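Local coordinates for iron-regulated outer membrane protein (Neisseria meningitidis, PDB 4B7O), which is an outer-membrane TonB-dependent transporter for iron, probably taking up iron bound to siderophores, at residues Q387-E400 with L513-I525. Numbering follows the deposited sequence.
Sequences QEIKPQAFLNGEFE and LYDALQTHGKRGI
I389 to F399 run alongside L513 to G524 in the same direction, and a backbone hydrogen bond from L395 N to H520 O, 2.8 Å and nearly straight (171°), ties them. This is the mouth of a TonB-dependent transporter beta-barrel. The end of barrel strand 376-391 and the loop that leaves it lie against the long loop that follows strand 498-509.

On the strand, I389 drives both of its branches into the loop. CD1 packs on L513 CB and A516 CA, while CG2 reaches A516 CB and the T519 hydroxyl. P391 CG then sits on the T519 methyl, CG2. The F394 ring lies beside the T519 side chain and presents its edge to T519 O, 3.6 Å from CD1.

H520 takes the hindered chi1 near 48°, with CG between its own backbone N and carbonyl carbon. This folds the imidazole back over its own turn. L395 CD1 makes a CH-pi contact with one face, 4.3 Å from the ring centroid, and Q518 O lies over the opposite face. K522 N donates to ND1 in the ring plane, and NE2 is hydrogen-bonded to Y347 O. Hydrogen bonds at both ring nitrogens should fix the imidazole's rotation.

The K522 aliphatic chain crosses E398 obliquely. Its NZ makes a long salt bridge to E398 OE1 (3.6 Å), but G349 O and N350 OD1 also hold it by hydrogen bonds. G521 and G524, both with positive phi, end successive type I turns, Q518-G521 and G521-G524. The F399 ring, also packed on V432 of helix 423-434, turns its edge to K522 O of the second turn, 3.0 Å from CD1.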
loop_
_atom_site.group_PDB
_atom_site.type_symbol
_atom_site.label_atom_id
_atom_site.label_comp_id
_atom_site.label_asym_id
_atom_site.label_seq_id
_atom_site.Cartn_x
_atom_site.Cartn_y
_atom_site.Cartn_z
ATOM N N GLN A 387 -15.862 2.655 -8.831
ATOM C CA GLN A 387 -15.779 3.449 -7.629
ATOM C C GLN A 387 -16.833 4.506 -7.464
ATOM O O GLN A 387 -17.114 5.231 -8.413
ATOM C CB GLN A 387 -14.430 4.143 -7.570
ATOM C CG GLN A 387 -13.425 3.279 -6.861
ATOM C CD GLN A 387 -12.033 3.662 -7.219
ATOM O OE1 GLN A 387 -11.607 3.480 -8.365
ATOM N NE2 GLN A 387 -11.313 4.202 -6.252
ATOM N N GLU A 388 -17.328 4.678 -6.237
ATOM C CA GLU A 388 -18.282 5.779 -5.963
ATOM C C GLU A 388 -17.997 6.422 -4.636
ATOM O O GLU A 388 -17.964 5.717 -3.612
ATOM C CB GLU A 388 -19.743 5.290 -5.969
ATOM C CG GLU A 388 -20.758 6.437 -5.928
ATOM C CD GLU A 388 -22.274 6.043 -5.977
ATOM O OE1 GLU A 388 -22.644 4.833 -6.133
ATOM O OE2 GLU A 388 -23.126 6.974 -5.838
ATOM N N ILE A 389 -17.784 7.741 -4.655
ATOM C CA ILE A 389 -17.544 8.526 -3.465
ATOM C C ILE A 389 -18.930 9.105 -3.081
ATOM O O ILE A 389 -19.597 9.650 -3.929
ATOM C CB ILE A 389 -16.585 9.678 -3.793
ATOM C CG1 ILE A 389 -15.153 9.205 -4.001
ATOM C CG2 ILE A 389 -16.541 10.687 -2.716
ATOM C CD1 ILE A 389 -14.087 10.302 -4.142
ATOM N N LYS A 390 -19.362 8.962 -1.819
ATOM C CA LYS A 390 -20.716 9.372 -1.341
ATOM C C LYS A 390 -20.558 10.101 -0.065
ATOM O O LYS A 390 -20.416 9.460 0.973
ATOM C CB LYS A 390 -21.585 8.149 -1.027
ATOM C CG LYS A 390 -21.332 7.000 -1.975
ATOM C CD LYS A 390 -21.903 5.698 -1.458
ATOM C CE LYS A 390 -21.834 4.699 -2.580
ATOM N NZ LYS A 390 -22.672 3.521 -2.293
ATOM N N PRO A 391 -20.488 11.433 -0.115
ATOM C CA PRO A 391 -20.396 12.239 1.092
ATOM C C PRO A 391 -21.777 12.354 1.798
ATOM O O PRO A 391 -22.792 11.965 1.223
ATOM C CB PRO A 391 -19.932 13.579 0.567
ATOM C CG PRO A 391 -20.435 13.638 -0.843
ATOM C CD PRO A 391 -20.634 12.250 -1.326
ATOM N N GLN A 392 -21.826 12.846 3.037
ATOM C CA GLN A 392 -23.093 12.886 3.772
ATOM C C GLN A 392 -24.121 13.780 3.098
ATOM O O GLN A 392 -25.290 13.414 2.965
ATOM C CB GLN A 392 -22.838 13.385 5.181
ATOM C CG GLN A 392 -24.033 13.285 6.116
ATOM C CD GLN A 392 -23.566 13.194 7.552
ATOM O OE1 GLN A 392 -23.188 12.099 8.017
ATOM N NE2 GLN A 392 -23.559 14.344 8.265
ATOM N N ALA A 393 -23.688 14.971 2.692
ATOM C CA ALA A 393 -24.509 15.838 1.850
ATOM C C ALA A 393 -23.585 16.796 1.112
ATOM O O ALA A 393 -22.462 17.045 1.557
ATOM C CB ALA A 393 -25.463 16.614 2.726
ATOM N N PHE A 394 -24.030 17.341 -0.004
ATOM C CA PHE A 394 -23.260 18.385 -0.653
ATOM C C PHE A 394 -23.392 19.762 -0.004
ATOM O O PHE A 394 -24.404 20.045 0.595
ATOM C CB PHE A 394 -23.598 18.370 -2.120
ATOM C CG PHE A 394 -23.238 17.059 -2.771
ATOM C CD1 PHE A 394 -21.911 16.821 -3.213
ATOM C CD2 PHE A 394 -24.170 16.036 -2.886
ATOM C CE1 PHE A 394 -21.555 15.614 -3.785
ATOM C CE2 PHE A 394 -23.805 14.796 -3.463
ATOM C CZ PHE A 394 -22.490 14.588 -3.895
ATOM N N LEU A 395 -22.359 20.600 -0.099
ATOM C CA LEU A 395 -22.309 21.865 0.611
ATOM C C LEU A 395 -21.815 23.014 -0.275
ATOM O O LEU A 395 -21.352 24.047 0.213
ATOM C CB LEU A 395 -21.479 21.762 1.880
ATOM C CG LEU A 395 -21.919 20.718 2.931
ATOM C CD1 LEU A 395 -20.736 20.333 3.824
ATOM C CD2 LEU A 395 -23.091 21.181 3.795
ATOM N N ASN A 396 -21.929 22.862 -1.579
ATOM C CA ASN A 396 -21.471 23.937 -2.462
ATOM C C ASN A 396 -22.157 25.265 -2.158
ATOM O O ASN A 396 -21.515 26.329 -2.189
ATOM C CB ASN A 396 -21.608 23.585 -3.937
ATOM C CG ASN A 396 -22.821 22.731 -4.237
ATOM O OD1 ASN A 396 -23.211 21.888 -3.450
ATOM N ND2 ASN A 396 -23.404 22.920 -5.412
ATOM N N GLY A 397 -23.445 25.203 -1.814
ATOM C CA GLY A 397 -24.221 26.424 -1.474
ATOM C C GLY A 397 -23.612 27.265 -0.356
ATOM O O GLY A 397 -23.805 28.491 -0.323
ATOM N N GLU A 398 -22.876 26.604 0.547
ATOM C CA GLU A 398 -22.097 27.279 1.585
ATOM C C GLU A 398 -20.789 27.809 1.012
ATOM O O GLU A 398 -19.943 28.304 1.776
ATOM C CB GLU A 398 -21.786 26.334 2.765
ATOM C CG GLU A 398 -23.008 25.591 3.345
ATOM C CD GLU A 398 -22.841 24.999 4.770
ATOM O OE1 GLU A 398 -21.748 24.570 5.157
ATOM O OE2 GLU A 398 -23.841 24.934 5.534
ATOM N N PHE A 399 -20.603 27.708 -0.315
ATOM C CA PHE A 399 -19.332 28.165 -0.907
ATOM C C PHE A 399 -19.125 29.681 -0.792
ATOM O O PHE A 399 -20.059 30.467 -0.934
ATOM C CB PHE A 399 -19.134 27.706 -2.366
ATOM C CG PHE A 399 -17.950 28.355 -3.021
ATOM C CD1 PHE A 399 -16.642 27.981 -2.669
ATOM C CD2 PHE A 399 -18.123 29.401 -3.927
ATOM C CE1 PHE A 399 -15.537 28.612 -3.235
ATOM C CE2 PHE A 399 -17.021 30.039 -4.503
ATOM C CZ PHE A 399 -15.727 29.638 -4.156
ATOM N N GLU A 400 -17.883 30.084 -0.583
ATOM C CA GLU A 400 -17.578 31.445 -0.196
ATOM C C GLU A 400 -16.064 31.746 -0.369
ATOM O O GLU A 400 -15.260 30.825 -0.356
ATOM C CB GLU A 400 -17.965 31.598 1.246
ATOM C CG GLU A 400 -18.405 32.990 1.626
ATOM C CD GLU A 400 -17.840 33.364 2.976
ATOM O OE1 GLU A 400 -16.758 32.826 3.349
ATOM O OE2 GLU A 400 -18.470 34.196 3.663
ATOM N N LEU A 513 -10.216 10.246 -8.641
ATOM C CA LEU A 513 -11.240 11.187 -8.142
ATOM C C LEU A 513 -10.647 12.040 -7.030
ATOM O O LEU A 513 -9.773 11.608 -6.300
ATOM C CB LEU A 513 -12.446 10.418 -7.629
ATOM C CG LEU A 513 -13.042 9.391 -8.605
ATOM C CD1 LEU A 513 -13.893 8.337 -7.920
ATOM C CD2 LEU A 513 -13.850 10.048 -9.723
ATOM N N TYR A 514 -11.091 13.277 -6.935
ATOM C CA TYR A 514 -10.608 14.230 -5.891
ATOM C C TYR A 514 -10.897 13.719 -4.463
ATOM O O TYR A 514 -11.671 12.760 -4.281
ATOM C CB TYR A 514 -11.280 15.600 -6.145
ATOM C CG TYR A 514 -10.673 16.823 -5.493
ATOM C CD1 TYR A 514 -9.413 17.321 -5.881
ATOM C CD2 TYR A 514 -11.397 17.536 -4.507
ATOM C CE1 TYR A 514 -8.879 18.477 -5.287
ATOM C CE2 TYR A 514 -10.862 18.662 -3.913
ATOM C CZ TYR A 514 -9.633 19.135 -4.289
ATOM O OH TYR A 514 -9.179 20.279 -3.646
ATOM N N ASP A 515 -10.269 14.308 -3.459
ATOM C CA ASP A 515 -10.401 13.767 -2.068
ATOM C C ASP A 515 -11.847 13.561 -1.694
ATOM O O ASP A 515 -12.697 14.448 -1.912
ATOM C CB ASP A 515 -9.783 14.729 -1.059
ATOM C CG ASP A 515 -8.309 14.931 -1.286
ATOM O OD1 ASP A 515 -7.824 14.333 -2.288
ATOM O OD2 ASP A 515 -7.653 15.667 -0.481
ATOM N N ALA A 516 -12.144 12.393 -1.161
ATOM C CA ALA A 516 -13.519 12.032 -0.820
ATOM C C ALA A 516 -14.115 13.044 0.149
ATOM O O ALA A 516 -15.278 13.418 0.016
ATOM C CB ALA A 516 -13.598 10.617 -0.186
ATOM N N LEU A 517 -13.312 13.448 1.134
ATOM C CA LEU A 517 -13.770 14.310 2.199
ATOM C C LEU A 517 -14.076 15.737 1.726
ATOM O O LEU A 517 -14.599 16.542 2.484
ATOM C CB LEU A 517 -12.766 14.335 3.345
ATOM C CG LEU A 517 -13.347 15.072 4.555
ATOM C CD1 LEU A 517 -14.705 14.539 5.041
ATOM C CD2 LEU A 517 -12.291 15.083 5.645
ATOM N N GLN A 518 -13.807 16.035 0.462
ATOM C CA GLN A 518 -14.048 17.384 -0.023
ATOM C C GLN A 518 -15.017 17.337 -1.132
ATOM O O GLN A 518 -15.337 18.359 -1.706
ATOM C CB GLN A 518 -12.768 18.040 -0.503
ATOM C CG GLN A 518 -11.749 18.244 0.577
ATOM C CD GLN A 518 -10.875 19.458 0.252
ATOM O OE1 GLN A 518 -11.270 20.627 0.453
ATOM N NE2 GLN A 518 -9.687 19.195 -0.261
ATOM N N THR A 519 -15.541 16.160 -1.408
ATOM C CA THR A 519 -16.493 15.991 -2.483
ATOM C C THR A 519 -17.776 16.873 -2.405
ATOM O O THR A 519 -18.348 17.234 -3.449
ATOM C CB THR A 519 -16.858 14.522 -2.600
ATOM O OG1 THR A 519 -15.650 13.774 -2.839
ATOM C CG2 THR A 519 -17.812 14.324 -3.743
ATOM N N HIS A 520 -18.204 17.220 -1.186
ATOM C CA HIS A 520 -19.365 18.107 -0.960
ATOM C C HIS A 520 -19.293 19.433 -1.681
ATOM O O HIS A 520 -20.328 20.055 -1.943
ATOM C CB HIS A 520 -19.535 18.353 0.539
ATOM C CG HIS A 520 -18.256 18.728 1.226
ATOM N ND1 HIS A 520 -17.666 19.924 1.045
ATOM C CD2 HIS A 520 -17.436 18.010 2.067
ATOM C CE1 HIS A 520 -16.541 19.980 1.751
ATOM N NE2 HIS A 520 -16.395 18.807 2.376
ATOM N N GLY A 521 -18.075 19.890 -1.966
ATOM C CA GLY A 521 -17.872 21.045 -2.831
ATOM C C GLY A 521 -17.935 22.393 -2.158
ATOM O O GLY A 521 -17.913 23.428 -2.815
ATOM N N LYS A 522 -17.972 22.398 -0.841
ATOM C CA LYS A 522 -17.946 23.630 -0.097
ATOM C C LYS A 522 -16.819 24.532 -0.574
ATOM O O LYS A 522 -16.947 25.782 -0.586
ATOM C CB LYS A 522 -17.826 23.323 1.399
ATOM C CG LYS A 522 -17.546 24.547 2.273
ATOM C CD LYS A 522 -18.244 24.433 3.631
ATOM C CE LYS A 522 -18.138 25.773 4.357
ATOM N NZ LYS A 522 -18.366 25.602 5.820
ATOM N N ARG A 523 -15.722 23.902 -1.004
ATOM C CA ARG A 523 -14.536 24.658 -1.272
ATOM C C ARG A 523 -14.389 24.915 -2.732
ATOM O O ARG A 523 -13.496 25.650 -3.133
ATOM C CB ARG A 523 -13.336 23.954 -0.730
ATOM C CG ARG A 523 -13.180 24.095 0.768
ATOM C CD ARG A 523 -11.735 24.525 0.987
ATOM N NE ARG A 523 -11.424 24.831 2.380
ATOM C CZ ARG A 523 -10.415 24.291 3.053
ATOM N NH1 ARG A 523 -9.607 23.436 2.431
ATOM N NH2 ARG A 523 -10.213 24.617 4.331
ATOM N N GLY A 524 -15.272 24.343 -3.540
ATOM C CA GLY A 524 -15.225 24.652 -4.953
ATOM C C GLY A 524 -15.628 23.485 -5.798
ATOM O O GLY A 524 -15.733 22.357 -5.298
ATOM N N ILE A 525 -15.895 23.745 -7.080
ATOM C CA ILE A 525 -16.261 22.652 -7.949
ATOM C C ILE A 525 -14.955 22.068 -8.417
ATOM O O ILE A 525 -13.953 22.803 -8.544
ATOM C CB ILE A 525 -17.108 23.077 -9.155
ATOM C CG1 ILE A 525 -18.364 23.810 -8.701
ATOM C CG2 ILE A 525 -17.545 21.844 -9.923
ATOM C CD1 ILE A 525 -19.154 23.069 -7.625
#